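Local coordinates for protein pyridoxal kinase (PDB 4S1H) that probably phosphorylates pyridoxal with ATP to give pyridoxal 5'-phosphate, as a ribokinase-like vitamin B6 kinase that binds magnesium and adenine nucleotide, at residues L109-L114 and I139-A144; I176-I181 and I188-F193; K200-K205 and F274-I279. All blocks are in the same frame, centred on the assembly; numbering follows the deposited sequence.

Interaction 1: residues L109-L114 and I139-A144. With MG (magnesium ion), chain D; ADP (adenosine-5'-diphosphate), chain C.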
# COMPACT_ATOMS: atom_id res chain seq x y z
N LEU A 109 -15.55 -4.90 10.38
CA LEU A 109 -15.16 -3.77 11.21
C LEU A 109 -15.37 -2.51 10.39
O LEU A 109 -14.68 -2.28 9.39
CB LEU A 109 -13.69 -3.89 11.64
CG LEU A 109 -13.15 -2.85 12.64
CD1 LEU A 109 -11.83 -3.36 13.21
CD2 LEU A 109 -12.97 -1.48 12.06
N CYS A 110 -16.30 -1.67 10.80
CA CYS A 110 -16.58 -0.40 10.17
C CYS A 110 -15.91 0.68 10.99
O CYS A 110 -16.25 0.88 12.16
CB CYS A 110 -18.09 -0.16 10.04
SG CYS A 110 -18.51 1.40 9.23
N ASP A 111 -14.96 1.37 10.40
CA ASP A 111 -14.31 2.50 11.06
C ASP A 111 -14.85 3.76 10.41
O ASP A 111 -14.39 4.16 9.35
CB ASP A 111 -12.80 2.38 10.81
CG ASP A 111 -12.00 3.33 11.62
OD1 ASP A 111 -12.50 3.78 12.68
OD2 ASP A 111 -10.81 3.57 11.26
N PRO A 112 -15.86 4.38 11.01
CA PRO A 112 -16.45 5.57 10.41
C PRO A 112 -15.48 6.73 10.55
O PRO A 112 -15.05 7.03 11.64
CB PRO A 112 -17.72 5.77 11.23
CG PRO A 112 -17.42 5.19 12.57
CD PRO A 112 -16.38 4.11 12.35
N ILE A 113 -15.12 7.34 9.43
CA ILE A 113 -14.20 8.48 9.40
C ILE A 113 -15.01 9.69 9.01
O ILE A 113 -15.34 9.91 7.85
CB ILE A 113 -13.03 8.29 8.42
CG1 ILE A 113 -12.38 6.92 8.62
CG2 ILE A 113 -12.03 9.43 8.57
CD1 ILE A 113 -11.85 6.67 10.01
N LEU A 114 -15.34 10.49 10.00
CA LEU A 114 -16.19 11.64 9.78
C LEU A 114 -15.58 12.94 10.30
O LEU A 114 -15.79 14.00 9.71
CB LEU A 114 -17.56 11.42 10.40
CG LEU A 114 -18.33 10.20 9.92
CD1 LEU A 114 -19.60 10.09 10.73
CD2 LEU A 114 -18.66 10.33 8.45
N ILE A 139 -18.49 -4.74 14.50
CA ILE A 139 -17.87 -3.82 15.43
C ILE A 139 -17.64 -2.49 14.72
O ILE A 139 -17.31 -2.46 13.50
CB ILE A 139 -16.56 -4.41 15.97
CG1 ILE A 139 -15.92 -3.49 16.99
CG2 ILE A 139 -15.58 -4.70 14.83
CD1 ILE A 139 -14.78 -4.13 17.74
N ILE A 140 -17.79 -1.40 15.46
CA ILE A 140 -17.47 -0.10 14.93
C ILE A 140 -16.45 0.59 15.82
O ILE A 140 -16.47 0.37 17.04
CB ILE A 140 -18.71 0.78 14.67
CG1 ILE A 140 -19.44 1.16 15.97
CG2 ILE A 140 -19.68 0.06 13.74
CD1 ILE A 140 -20.49 2.23 15.72
N THR A 141 -15.61 1.46 15.25
CA THR A 141 -14.49 2.10 15.97
C THR A 141 -14.45 3.63 15.83
O THR A 141 -13.41 4.20 15.39
CB THR A 141 -13.15 1.48 15.53
OG1 THR A 141 -13.04 1.62 14.11
CG2 THR A 141 -13.07 0.01 15.86
N PRO A 142 -15.54 4.32 16.14
CA PRO A 142 -15.53 5.77 16.08
C PRO A 142 -14.75 6.40 17.24
O PRO A 142 -14.70 5.83 18.34
CB PRO A 142 -17.01 6.12 16.28
CG PRO A 142 -17.50 5.05 17.21
CD PRO A 142 -16.80 3.81 16.73
N ASN A 143 -14.22 7.60 17.03
CA ASN A 143 -13.90 8.49 18.13
C ASN A 143 -15.18 9.15 18.69
O ASN A 143 -16.30 8.93 18.18
CB ASN A 143 -12.81 9.52 17.73
CG ASN A 143 -13.29 10.51 16.68
OD1 ASN A 143 -14.48 10.81 16.58
ND2 ASN A 143 -12.36 11.02 15.88
N ALA A 144 -15.05 9.94 19.76
CA ALA A 144 -16.22 10.53 20.40
C ALA A 144 -17.00 11.45 19.46
O ALA A 144 -18.23 11.45 19.45
CB ALA A 144 -15.83 11.26 21.65
MG MG D . -11.85 4.97 14.15
PB ADP C . -8.93 9.15 15.31
O1B ADP C . -9.31 10.47 15.94
O2B ADP C . -7.78 9.27 14.32
O3B ADP C . -10.13 8.39 14.84
PA ADP C . -8.21 8.59 18.06
O1A ADP C . -9.43 8.05 18.77
O2A ADP C . -7.86 10.04 18.21
O3A ADP C . -8.31 8.25 16.48
O5' ADP C . -6.94 7.74 18.47
C5' ADP C . -6.86 6.33 18.36
C4' ADP C . -5.97 5.87 19.48
O4' ADP C . -4.69 6.49 19.34
C3' ADP C . -6.49 6.29 20.84
O3' ADP C . -7.36 5.30 21.39
C2' ADP C . -5.23 6.49 21.62
O2' ADP C . -4.78 5.24 22.13
C1' ADP C . -4.22 6.97 20.59
N9 ADP C . -4.02 8.44 20.54
C8 ADP C . -4.48 9.32 19.64
N7 ADP C . -4.05 10.58 19.92
C5 ADP C . -3.29 10.49 21.02
C6 ADP C . -2.51 11.43 21.86
N6 ADP C . -2.49 12.74 21.54
N1 ADP C . -1.86 10.92 22.93
C2 ADP C . -1.89 9.60 23.24
N3 ADP C . -2.58 8.69 22.51
C4 ADP C . -3.28 9.08 21.42
O HOH W 1 -10.15 5.68 12.92
O HOH W 2 -12.93 6.48 13.47
O HOH W 3 -10.40 3.31 14.83
O HOH W 4 -11.18 6.06 15.75
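Asp111 and Thr141 meet next to the parallel strand pairs Leu109-Ile139 and Cys110-Ile140, and together they hold a magnesium ion. From CB, which packs against Thr141 OG1, the Asp111 side chain extends with CG anti to the backbone N (chi1 -170°). This sends the carboxylate across the Thr141 side chain at about a right angle. OD1 binds the magnesium ion at 2.0 Å. The same OD1 accepts a hydrogen bond from Thr141 OG1 at 2.6 Å, and the hydroxyl comes from above the carboxylate plane, 60° out of it. OD2 accepts a hydrogen bond from a water of the metal shell. The backbone O of Thr141 is the second protein ligand, 2.1 Å from the magnesium ion, and four waters complete six-fold coordination. One of these waters also donates to ADP O3B at 2.7 Å, linking metal and beta-phosphate. Asn143 ND2 reaches ADP O1B directly in a nearly straight bond (169°). Behind the site the strands pair through Cys110 N to Ile139 O and Thr141 N to Cys110 O. Leu109 CG lies beside Ile139 CG2 at 3.8 Å, and both side chains point the same way. Asn143 is the N-cap of helix 144-151. Strand 139-140 is flanked by strand 175-183, strand 107-110 pairs on its other edge with strand 78-81, and helices 216-229 and 124-133 pack on Leu109 and Cys110 respectively.

Interaction 2: residues I176-I181 and I188-F193. With ADP (adenosine-5'-diphosphate), chain C.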
# COMPACT_ATOMS: atom_id res chain seq x y z
N ILE A 176 -19.20 -1.60 20.08
CA ILE A 176 -18.80 -0.24 19.76
C ILE A 176 -17.57 0.04 20.59
O ILE A 176 -17.63 0.00 21.82
CB ILE A 176 -19.90 0.80 20.05
CG1 ILE A 176 -21.22 0.46 19.30
CG2 ILE A 176 -19.43 2.19 19.70
CD1 ILE A 176 -22.41 1.14 19.91
N LEU A 177 -16.46 0.32 19.93
CA LEU A 177 -15.23 0.73 20.55
C LEU A 177 -15.11 2.23 20.31
O LEU A 177 -14.83 2.66 19.21
CB LEU A 177 -14.04 -0.03 19.92
CG LEU A 177 -12.72 0.14 20.64
CD1 LEU A 177 -12.73 -0.52 22.01
CD2 LEU A 177 -11.57 -0.41 19.81
N VAL A 178 -15.34 3.02 21.35
CA VAL A 178 -15.19 4.46 21.28
C VAL A 178 -13.73 4.76 21.60
O VAL A 178 -13.28 4.54 22.70
CB VAL A 178 -16.14 5.21 22.26
CG1 VAL A 178 -16.08 6.69 21.94
CG2 VAL A 178 -17.56 4.68 22.13
N THR A 179 -13.00 5.20 20.60
CA THR A 179 -11.52 5.12 20.62
C THR A 179 -10.91 6.26 21.43
O THR A 179 -9.73 6.18 21.82
CB THR A 179 -10.91 5.10 19.21
OG1 THR A 179 -11.29 6.25 18.45
CG2 THR A 179 -11.36 3.87 18.46
N SER A 180 -11.65 7.34 21.59
CA SER A 180 -11.15 8.47 22.36
C SER A 180 -12.28 9.33 22.86
O SER A 180 -13.14 9.76 22.08
CB SER A 180 -10.17 9.36 21.57
OG SER A 180 -10.69 9.83 20.35
N ILE A 181 -12.28 9.51 24.17
CA ILE A 181 -13.16 10.42 24.88
C ILE A 181 -12.24 11.24 25.78
O ILE A 181 -11.53 10.68 26.61
CB ILE A 181 -14.19 9.69 25.75
CG1 ILE A 181 -15.04 8.73 24.92
CG2 ILE A 181 -15.06 10.70 26.51
CD1 ILE A 181 -15.73 7.64 25.73
N ILE A 188 -9.99 8.50 27.37
CA ILE A 188 -10.66 7.24 27.73
C ILE A 188 -11.18 6.55 26.49
O ILE A 188 -11.78 7.18 25.63
CB ILE A 188 -11.85 7.44 28.68
CG1 ILE A 188 -11.46 8.36 29.80
CG2 ILE A 188 -12.35 6.09 29.17
CD1 ILE A 188 -10.24 7.93 30.59
N LEU A 189 -10.89 5.25 26.40
CA LEU A 189 -11.47 4.37 25.43
C LEU A 189 -12.57 3.60 26.13
O LEU A 189 -12.39 3.18 27.26
CB LEU A 189 -10.38 3.45 24.86
CG LEU A 189 -10.79 2.28 23.98
CD1 LEU A 189 -9.73 2.07 22.88
CD2 LEU A 189 -10.99 1.01 24.79
N LEU A 190 -13.71 3.44 25.47
CA LEU A 190 -14.84 2.68 25.97
C LEU A 190 -15.16 1.54 25.00
O LEU A 190 -15.20 1.75 23.77
CB LEU A 190 -16.06 3.58 26.14
CG LEU A 190 -17.41 2.89 26.33
CD1 LEU A 190 -17.52 2.25 27.71
CD2 LEU A 190 -18.51 3.91 26.10
N CYS A 191 -15.28 0.31 25.51
CA CYS A 191 -15.76 -0.82 24.71
C CYS A 191 -17.11 -1.22 25.26
O CYS A 191 -17.20 -1.61 26.43
CB CYS A 191 -14.82 -1.99 24.79
SG CYS A 191 -15.14 -3.19 23.50
N SER A 192 -18.14 -1.10 24.42
CA SER A 192 -19.52 -1.27 24.84
C SER A 192 -20.12 -2.40 24.01
O SER A 192 -20.01 -2.39 22.79
CB SER A 192 -20.29 0.01 24.58
OG SER A 192 -21.68 -0.11 24.87
N PHE A 193 -20.85 -3.30 24.68
CA PHE A 193 -21.47 -4.46 24.06
C PHE A 193 -22.99 -4.36 24.13
O PHE A 193 -23.58 -3.98 25.18
CB PHE A 193 -21.02 -5.75 24.72
CG PHE A 193 -19.57 -6.02 24.60
CD1 PHE A 193 -18.68 -5.48 25.51
CD2 PHE A 193 -19.09 -6.80 23.56
CE1 PHE A 193 -17.33 -5.72 25.42
CE2 PHE A 193 -17.72 -7.04 23.45
CZ PHE A 193 -16.84 -6.49 24.36
PB ADP C . -8.93 9.15 15.31
O1B ADP C . -9.31 10.47 15.94
O2B ADP C . -7.78 9.27 14.32
O3B ADP C . -10.13 8.39 14.84
PA ADP C . -8.21 8.59 18.06
O1A ADP C . -9.43 8.05 18.77
O2A ADP C . -7.86 10.04 18.21
O3A ADP C . -8.31 8.25 16.48
O5' ADP C . -6.94 7.74 18.47
C5' ADP C . -6.86 6.33 18.36
C4' ADP C . -5.97 5.87 19.48
O4' ADP C . -4.69 6.49 19.34
C3' ADP C . -6.49 6.29 20.84
O3' ADP C . -7.36 5.30 21.39
C2' ADP C . -5.23 6.49 21.62
O2' ADP C . -4.78 5.24 22.13
C1' ADP C . -4.22 6.97 20.59
N9 ADP C . -4.02 8.44 20.54
C8 ADP C . -4.48 9.32 19.64
N7 ADP C . -4.05 10.58 19.92
C5 ADP C . -3.29 10.49 21.02
C6 ADP C . -2.51 11.43 21.86
N6 ADP C . -2.49 12.74 21.54
N1 ADP C . -1.86 10.92 22.93
C2 ADP C . -1.89 9.60 23.24
N3 ADP C . -2.58 8.69 22.51
C4 ADP C . -3.28 9.08 21.42
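A beta bulge shifts the register by one residue between the pairs Val178-Leu190 and Ile181-Ile188. It interrupts an otherwise regular antiparallel beta hairpin, strands 175-183 and 186-193. Six backbone hydrogen bonds join the strands, two at each of the pairs Ile176-Ser192, Val178-Leu190 and Ile181-Ile188. At the bulge Thr179 and Ser180 direct their CB atoms away from the partner strand, and both side chains turn to ADP.

On the face of Leu177, one methyl makes the contact. CD1 sits 3.6 Å from Leu189 CD2 and also touches Cys191 CB, and helix 234-250 covers Leu189 and Cys191. On the other face Val178 and Leu190 run side by side, while Ile181 CD1 reaches Leu190 CB at 4.1 Å. Helix 158-170 packs on this face, where His169 bonds the Ser192 hydroxyl.

Thr179 OG1 and Ser180 OG both stand between their own backbone N and carbonyl carbon (chi1 58° and 55°). From there the two hydroxyls donate to a single alpha-phosphate oxygen, ADP O1A, at 2.6 Å from Thr179 OG1 and 2.7 Å from Ser180 OG. The backbone O of Thr179 accepts a bond from the ribose hydroxyl, ADP O3', at 2.6 Å.

Interaction 3: residues K200-K205 and F274-I279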
# COMPACT_ATOMS: atom_id res chain seq x y z
N LYS A 200 -18.40 -8.16 28.89
CA LYS A 200 -18.21 -7.15 29.93
C LYS A 200 -17.71 -5.84 29.33
O LYS A 200 -16.63 -5.79 28.76
CB LYS A 200 -17.22 -7.65 30.97
CG LYS A 200 -17.78 -8.70 31.90
CD LYS A 200 -16.76 -9.07 32.97
CE LYS A 200 -16.67 -8.12 34.16
NZ LYS A 200 -17.70 -8.33 35.22
N ASN A 201 -18.49 -4.76 29.53
CA ASN A 201 -18.06 -3.46 29.09
C ASN A 201 -16.83 -3.03 29.86
O ASN A 201 -16.71 -3.30 31.08
CB ASN A 201 -19.15 -2.38 29.34
CG ASN A 201 -20.35 -2.52 28.41
OD1 ASN A 201 -20.37 -3.37 27.51
ND2 ASN A 201 -21.34 -1.68 28.63
N PHE A 202 -15.96 -2.26 29.21
CA PHE A 202 -14.74 -1.80 29.85
C PHE A 202 -14.25 -0.47 29.31
O PHE A 202 -14.64 -0.02 28.21
CB PHE A 202 -13.63 -2.85 29.77
CG PHE A 202 -13.08 -3.10 28.39
CD1 PHE A 202 -11.99 -2.37 27.87
CD2 PHE A 202 -13.59 -4.14 27.66
CE1 PHE A 202 -11.47 -2.66 26.61
CE2 PHE A 202 -13.07 -4.45 26.40
CZ PHE A 202 -12.01 -3.72 25.88
N THR A 203 -13.41 0.17 30.13
CA THR A 203 -12.66 1.35 29.72
C THR A 203 -11.17 1.14 29.89
O THR A 203 -10.72 0.23 30.60
CB THR A 203 -13.10 2.63 30.46
OG1 THR A 203 -12.97 2.46 31.89
CG2 THR A 203 -14.53 3.02 30.11
N ILE A 204 -10.39 1.94 29.15
CA ILE A 204 -8.95 2.03 29.31
C ILE A 204 -8.62 3.50 29.35
O ILE A 204 -9.10 4.27 28.50
CB ILE A 204 -8.21 1.39 28.11
CG1 ILE A 204 -8.61 -0.08 27.93
CG2 ILE A 204 -6.69 1.55 28.26
CD1 ILE A 204 -7.93 -0.82 26.81
N LYS A 205 -7.80 3.88 30.33
CA LYS A 205 -7.32 5.26 30.50
C LYS A 205 -5.91 5.39 29.89
O LYS A 205 -5.00 4.64 30.26
CB LYS A 205 -7.32 5.65 31.97
CG LYS A 205 -6.99 7.12 32.22
CD LYS A 205 -6.90 7.45 33.70
CE LYS A 205 -8.14 7.14 34.48
NZ LYS A 205 -9.38 7.70 33.91
N PHE A 274 -1.68 -1.55 29.41
CA PHE A 274 -2.77 -0.81 30.08
C PHE A 274 -3.63 -1.75 30.85
O PHE A 274 -3.61 -2.95 30.67
CB PHE A 274 -3.61 -0.06 29.05
CG PHE A 274 -2.86 1.04 28.38
CD1 PHE A 274 -2.12 0.82 27.23
CD2 PHE A 274 -2.88 2.31 28.95
CE1 PHE A 274 -1.42 1.87 26.66
CE2 PHE A 274 -2.19 3.35 28.37
CZ PHE A 274 -1.47 3.13 27.23
N THR A 275 -4.39 -1.18 31.77
CA THR A 275 -5.31 -1.93 32.57
C THR A 275 -6.67 -1.92 31.90
O THR A 275 -7.18 -0.85 31.54
CB THR A 275 -5.39 -1.29 33.98
OG1 THR A 275 -4.09 -1.30 34.58
CG2 THR A 275 -6.35 -2.05 34.87
N ILE A 276 -7.26 -3.10 31.77
CA ILE A 276 -8.67 -3.27 31.37
C ILE A 276 -9.51 -3.04 32.61
O ILE A 276 -9.45 -3.81 33.59
CB ILE A 276 -8.95 -4.71 30.86
CG1 ILE A 276 -8.12 -4.96 29.61
CG2 ILE A 276 -10.43 -4.94 30.59
CD1 ILE A 276 -8.38 -3.97 28.50
N THR A 277 -10.31 -1.97 32.59
CA THR A 277 -11.17 -1.65 33.75
C THR A 277 -12.62 -1.92 33.43
O THR A 277 -13.24 -1.19 32.65
CB THR A 277 -10.96 -0.19 34.11
OG1 THR A 277 -9.56 0.00 34.40
CG2 THR A 277 -11.85 0.23 35.34
N TYR A 278 -13.20 -2.92 34.10
CA TYR A 278 -14.62 -3.23 33.93
C TYR A 278 -15.47 -2.22 34.63
O TYR A 278 -15.26 -1.91 35.81
CB TYR A 278 -14.97 -4.63 34.40
CG TYR A 278 -14.17 -5.66 33.66
CD1 TYR A 278 -14.26 -5.77 32.28
CD2 TYR A 278 -13.28 -6.49 34.34
CE1 TYR A 278 -13.51 -6.71 31.59
CE2 TYR A 278 -12.51 -7.42 33.64
CZ TYR A 278 -12.63 -7.51 32.27
OH TYR A 278 -11.87 -8.44 31.62
N ILE A 279 -16.46 -1.71 33.90
CA ILE A 279 -17.34 -0.69 34.46
C ILE A 279 -18.74 -1.21 34.70
O ILE A 279 -19.14 -2.20 34.11
CB ILE A 279 -17.44 0.54 33.54
CG1 ILE A 279 -17.80 0.17 32.09
CG2 ILE A 279 -16.10 1.28 33.55
CD1 ILE A 279 -18.46 1.30 31.32
O HOH W 5 -18.33 -4.57 32.92
O HOH W 6 -7.60 1.86 32.40
O HOH W 7 -4.63 1.63 31.96
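Lys200 folds its aliphatic chain over one face of the Tyr278 ring. The bend at chi3 (81°) brings CE above the ring, 3.8 Å from its centroid, in a CH-pi contact. CE is offset toward the rim beside Tyr278 CG. The ammonium lies farther off, so any cation-pi attraction is weak at most. The backbone O of Asn201 approaches the same ring at its edge, in plane. Tyr278 OH is bound by Glu235 of helix 234-250.

Phe202 and Ile276 slant past each other on this side of the sheet. Ile276 CD1 touches Phe202 CE1 at 3.9 Å, and the same methyl meets Ile204 CD1 at 3.6 Å. It therefore fills the angle between two side chains of the other segment. Ile204 uses its other branch for Phe274: CG2 packs on Phe274 CB at 3.6 Å, with the two side chains roughly perpendicular.

These contacts add strand 277-278 as the outer, fourth strand of an antiparallel sheet, beside strand 202-207. Thr203 and Thr277 form a hydrogen-bonded pair with two backbone bonds. A further bond runs from Ile279 N to Asn201 O at 3.2 Å, with the donor 36° out of the carbonyl plane.

On the opposite face Ile279 CG2 meets Thr203 OG1 at 3.7 Å, and their side chains cross nearly at right angles. Toward Phe274 the backbones part and water takes over: one water accepts from Lys205 N and donates to Thr275 O. Phe274 itself packs against Ile242, Ser243 and Gln246 of helix 234-250.

How the interactions relate
The three contacts follow one another along the chain. Interactions 1 and 2 have centres about 10 Å apart and touch directly: Ile140 O meets Leu177 N and Pro142 O meets Thr179 N, each at 2.9 Å in a probable hydrogen bond. This joins the central mixed sheet to the hairpin. Both contacts reach ADP, interaction 1 at the beta-phosphate and interaction 2 at the alpha-phosphate and ribose. Interactions 2 and 3 lie about 9 Å apart, centre to centre, in one antiparallel sheet with edge strands 175-183 and 277-278. Interaction 3, its centre about 19 Å from that of interaction 1, is remote from the metal, but its Phe274 end nears the nucleotide site beside Gln246.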